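Local coordinates for protein aminotransferase (Neisseria meningitidis Z2491, PDB 3JTX) that probably transfers amino groups between amino acids and 2-oxo acids, using pyridoxal phosphate held on a lysine as an aldimine, at residues L377-V381 with A382-K386; H42-K46 with V47-A51. One frame throughout, in Å; residues are numbered along the deposited sequence.

Interaction 1: residues L377-V381 with A382-K386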
loop_
_atom_site.group_PDB
_atom_site.type_symbol
_atom_site.label_atom_id
_atom_site.label_comp_id
_atom_site.label_asym_id
_atom_site.label_seq_id
_atom_site.Cartn_x
_atom_site.Cartn_y
_atom_site.Cartn_z
ATOM N N LEU A 377 -0.372 -24.523 14.538
ATOM C CA LEU A 377 -0.919 -25.753 13.969
ATOM C C LEU A 377 -1.427 -25.503 12.542
ATOM O O LEU A 377 -2.624 -25.618 12.247
ATOM C CB LEU A 377 -2.028 -26.312 14.872
ATOM C CG LEU A 377 -1.612 -26.717 16.305
ATOM C CD1 LEU A 377 -2.755 -27.435 17.025
ATOM C CD2 LEU A 377 -0.350 -27.570 16.337
ATOM N N VAL A 378 -0.496 -25.189 11.649
ATOM C CA VAL A 378 -0.826 -24.871 10.253
ATOM C C VAL A 378 -0.543 -26.022 9.281
ATOM O O VAL A 378 -1.205 -26.133 8.252
ATOM C CB VAL A 378 -0.135 -23.562 9.791
ATOM C CG1 VAL A 378 -0.689 -22.373 10.601
ATOM C CG2 VAL A 378 1.379 -23.633 9.922
ATOM N N ALA A 379 0.431 -26.867 9.613
ATOM C CA ALA A 379 0.690 -28.095 8.872
ATOM C C ALA A 379 -0.502 -29.048 9.008
ATOM O O ALA A 379 -1.405 -28.810 9.821
ATOM C CB ALA A 379 1.955 -28.744 9.388
ATOM N N ASP A 380 -0.514 -30.130 8.235
ATOM C CA ASP A 380 -1.660 -31.048 8.279
ATOM C C ASP A 380 -1.727 -31.804 9.593
ATOM O O ASP A 380 -0.739 -31.865 10.339
ATOM C CB ASP A 380 -1.720 -32.002 7.081
ATOM C CG ASP A 380 -0.542 -32.957 6.994
ATOM O OD1 ASP A 380 -0.021 -33.464 8.016
ATOM O OD2 ASP A 380 -0.156 -33.214 5.849
ATOM N N VAL A 381 -2.910 -32.344 9.870
ATOM C CA VAL A 381 -3.195 -33.011 11.130
ATOM C C VAL A 381 -2.213 -34.146 11.441
ATOM O O VAL A 381 -1.745 -34.253 12.571
ATOM C CB VAL A 381 -4.679 -33.504 11.208
ATOM C CG1 VAL A 381 -4.974 -34.562 10.152
ATOM C CG2 VAL A 381 -4.990 -34.035 12.600
ATOM N N ALA A 382 -1.896 -34.975 10.446
ATOM C CA ALA A 382 -0.972 -36.088 10.653
ATOM C C ALA A 382 0.385 -35.566 11.118
ATOM O O ALA A 382 0.964 -36.103 12.057
ATOM C CB ALA A 382 -0.822 -36.947 9.378
ATOM N N THR A 383 0.865 -34.499 10.479
ATOM C CA THR A 383 2.144 -33.879 10.853
ATOM C C THR A 383 2.098 -33.285 12.265
ATOM O O THR A 383 3.052 -33.454 13.044
ATOM C CB THR A 383 2.544 -32.789 9.836
ATOM O OG1 THR A 383 2.708 -33.400 8.562
ATOM C CG2 THR A 383 3.856 -32.095 10.231
ATOM N N CYS A 384 1.000 -32.594 12.589
ATOM C CA CYS A 384 0.844 -31.973 13.917
ATOM C C CYS A 384 0.809 -33.002 15.046
ATOM O O CYS A 384 1.440 -32.808 16.092
ATOM C CB CYS A 384 -0.432 -31.114 13.987
ATOM S SG CYS A 384 -0.349 -29.634 12.972
ATOM N N VAL A 385 0.045 -34.068 14.834
ATOM C CA VAL A 385 -0.121 -35.135 15.813
ATOM C C VAL A 385 1.214 -35.825 16.066
ATOM O O VAL A 385 1.596 -36.041 17.218
ATOM C CB VAL A 385 -1.175 -36.165 15.335
ATOM C CG1 VAL A 385 -1.074 -37.491 16.127
ATOM C CG2 VAL A 385 -2.560 -35.557 15.451
ATOM N N LYS A 386 1.926 -36.152 14.993
ATOM C CA LYS A 386 3.261 -36.748 15.135
ATOM C C LYS A 386 4.219 -35.805 15.862
ATOM O O LYS A 386 5.009 -36.250 16.681
ATOM C CB LYS A 386 3.864 -37.108 13.788
ATOM C CG LYS A 386 5.270 -37.658 13.917
ATOM C CD LYS A 386 5.818 -38.170 12.608
ATOM C CE LYS A 386 7.095 -38.978 12.850
ATOM N NZ LYS A 386 8.236 -38.101 13.205
#
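The one flat side-chain group that crosses between 377-381 and 382-386 is the carboxylate of Asp380, and its OD1 takes two bonds from Thr383. Thr383 N comes nearly end-on to the C-O bond of Asp380 OD1 at 2.8 Å, with an N-H...O angle of 158°. Thr383 OG1 donates to the same atom, Asp380 OD1, also at 2.8 Å, from above the carboxylate plane, 41° out of it. With its CG placed between backbone N and carbonyl carbon (chi1 63°), Asp380 brings OD1 to the N-H and hydroxyl of Thr383, and the two grips together should fix the carboxylate's rotation. Partial positive charge at this helix end would probably help to hold the anion.

Behind the cap, Asp380 O accepts from Cys384 N at 2.9 Å and Val381 O from Val385 N, the first i to i+4 backbone bonds of the helix. Apolar contacts flank the polar ones: Ala379 CB rests on Thr383 CG2 at 3.9 Å, and Leu377 CD2 reaches Cys384 SG at 3.9 Å. Val381 and Val385 run alongside each other, their CG2 atoms 4.0 Å apart. Arg309 and Val310 of helix 294-314 cover Val381, Val385 and Cys384, while Lys306 NZ donates to the backbone oxygens of Leu377 and Ala379. The aspartate bonded to the N-H three residues on is a classic N-cap, here at the start of helix 381-394 after strand 372-376.

Interaction 2: residues H42-K46 with V47-A51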
loop_
_atom_site.group_PDB
_atom_site.type_symbol
_atom_site.label_atom_id
_atom_site.label_comp_id
_atom_site.label_asym_id
_atom_site.label_seq_id
_atom_site.Cartn_x
_atom_site.Cartn_y
_atom_site.Cartn_z
ATOM N N HIS A 42 -3.265 -23.700 4.430
ATOM C CA HIS A 42 -4.394 -24.331 3.771
ATOM C C HIS A 42 -4.614 -23.641 2.424
ATOM O O HIS A 42 -4.306 -22.461 2.274
ATOM C CB HIS A 42 -5.669 -24.238 4.616
ATOM C CG HIS A 42 -5.553 -24.884 5.963
ATOM N ND1 HIS A 42 -6.373 -24.555 7.019
ATOM C CD2 HIS A 42 -4.705 -25.834 6.428
ATOM C CE1 HIS A 42 -6.038 -25.276 8.076
ATOM N NE2 HIS A 42 -5.030 -26.062 7.744
ATOM N N PRO A 43 -5.160 -24.378 1.444
ATOM C CA PRO A 43 -5.296 -23.830 0.091
ATOM C C PRO A 43 -6.426 -22.800 -0.074
ATOM O O PRO A 43 -7.413 -22.797 0.676
ATOM C CB PRO A 43 -5.578 -25.067 -0.772
ATOM C CG PRO A 43 -6.163 -26.085 0.158
ATOM C CD PRO A 43 -5.656 -25.765 1.549
ATOM N N THR A 44 -6.257 -21.941 -1.075
ATOM C CA THR A 44 -7.248 -20.935 -1.445
ATOM C C THR A 44 -8.499 -21.593 -2.012
ATOM O O THR A 44 -8.398 -22.478 -2.850
ATOM C CB THR A 44 -6.645 -19.973 -2.484
ATOM O OG1 THR A 44 -5.502 -19.321 -1.902
ATOM C CG2 THR A 44 -7.666 -18.924 -2.932
ATOM N N PRO A 45 -9.686 -21.165 -1.558
ATOM C CA PRO A 45 -10.944 -21.717 -2.073
ATOM C C PRO A 45 -11.324 -21.220 -3.458
ATOM O O PRO A 45 -11.076 -20.072 -3.799
ATOM C CB PRO A 45 -11.981 -21.220 -1.064
ATOM C CG PRO A 45 -11.401 -20.010 -0.483
ATOM C CD PRO A 45 -9.919 -20.168 -0.503
ATOM N N LYS A 46 -11.994 -22.086 -4.207
ATOM C CA LYS A 46 -12.421 -21.811 -5.565
ATOM C C LYS A 46 -13.449 -20.682 -5.672
ATOM O O LYS A 46 -13.469 -19.980 -6.672
ATOM C CB LYS A 46 -12.976 -23.092 -6.203
ATOM C CG LYS A 46 -13.460 -22.954 -7.641
ATOM C CD LYS A 46 -13.714 -24.336 -8.287
ATOM C CE LYS A 46 -14.813 -24.282 -9.351
ATOM N NZ LYS A 46 -14.464 -23.366 -10.459
ATOM N N VAL A 47 -14.306 -20.509 -4.666
ATOM C CA VAL A 47 -15.308 -19.435 -4.718
ATOM C C VAL A 47 -14.642 -18.050 -4.909
ATOM O O VAL A 47 -15.180 -17.188 -5.600
ATOM C CB VAL A 47 -16.245 -19.426 -3.478
ATOM C CG1 VAL A 47 -15.501 -19.050 -2.192
ATOM C CG2 VAL A 47 -17.410 -18.482 -3.706
ATOM N N ILE A 48 -13.462 -17.868 -4.317
ATOM C CA ILE A 48 -12.717 -16.616 -4.416
ATOM C C ILE A 48 -12.003 -16.506 -5.780
ATOM O O ILE A 48 -12.088 -15.469 -6.458
ATOM C CB ILE A 48 -11.703 -16.469 -3.245
ATOM C CG1 ILE A 48 -12.427 -16.480 -1.889
ATOM C CG2 ILE A 48 -10.869 -15.174 -3.380
ATOM C CD1 ILE A 48 -11.486 -16.377 -0.642
ATOM N N THR A 49 -11.312 -17.571 -6.190
ATOM C CA THR A 49 -10.530 -17.515 -7.424
ATOM C C THR A 49 -11.447 -17.411 -8.641
ATOM O O THR A 49 -11.138 -16.693 -9.583
ATOM C CB THR A 49 -9.526 -18.697 -7.548
ATOM O OG1 THR A 49 -10.220 -19.934 -7.433
ATOM C CG2 THR A 49 -8.477 -18.632 -6.446
ATOM N N ASP A 50 -12.603 -18.073 -8.584
ATOM C CA ASP A 50 -13.631 -17.929 -9.612
ATOM C C ASP A 50 -14.068 -16.472 -9.838
ATOM O O ASP A 50 -14.163 -16.034 -10.984
ATOM C CB ASP A 50 -14.889 -18.735 -9.242
ATOM C CG ASP A 50 -14.784 -20.217 -9.578
ATOM O OD1 ASP A 50 -13.808 -20.635 -10.238
ATOM O OD2 ASP A 50 -15.713 -20.965 -9.185
ATOM N N ALA A 51 -14.355 -15.754 -8.745
ATOM C CA ALA A 51 -14.829 -14.355 -8.805
ATOM C C ALA A 51 -13.750 -13.409 -9.341
ATOM O O ALA A 51 -14.045 -12.471 -10.099
ATOM C CB ALA A 51 -15.296 -13.881 -7.418
#
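Charge pairing joins Lys46 to Asp50, one helical turn on, in a salt bridge at the protein surface. Lys46 NZ meets OD1 of Asp50 at 2.8 Å, on the syn lone pair, and reaches OD2 more weakly at 3.0 Å, so that the ammonium straddles both carboxylate oxygens. The lysine chain runs out extended and then bends at its last torsion (chi4 61°), which turns NZ back onto the carboxylate; on the way Lys46 CG passes within 3.4 Å of Asp50 OD2.

Backbone bonds start the helix. Lys46 O accepts from Asp50 N at 2.8 Å with an N-H...O angle of 164°. Pro45 O accepts from Ile48 N, which lies 52° above the carbonyl plane, and weakly from Thr49 N at 3.5 Å. Pro45 thus occupies the N-cap of helix 46-54, a position where its lack of a backbone N-H costs no helical bond, and its carbonyl serves the first turn.

Apolar contacts add to these. Thr44 and Thr49 meet through their methyls, CG2 to CG2 at 3.6 Å. Thr44 has CG2 anti to its own N, leaving the hydroxyl to bond Asn248 O. Across the dimer interface, Leu59 and Leu56 of the second subunit pack on Thr44 and Thr49 respectively. The proline ring sets Pro45 CG against Ile48 CD1 at 3.6 Å, and Ile48 continues onto Ala285 and Ala289 of helix 280-291.

In the fold
Interaction 2 comes first along the chain, leading into helix 46-54, and interaction 1 follows more than 300 residues later, at the start of helix 381-394. Their centres lie about 22 Å apart, yet their loops meet, with Val378 O 3.9 Å from His42 NE2. Helix 294-314 spans both: His295 packs on Pro45 and Val47, Lys306 bonds His42 and the loop 377-381, and its later part lies against helix 381-394. Both contacts are thus helix starts set against one long helix, linking an early segment of the aminotransferase chain with its C-terminal part, while interaction 2 alone also meets the second subunit.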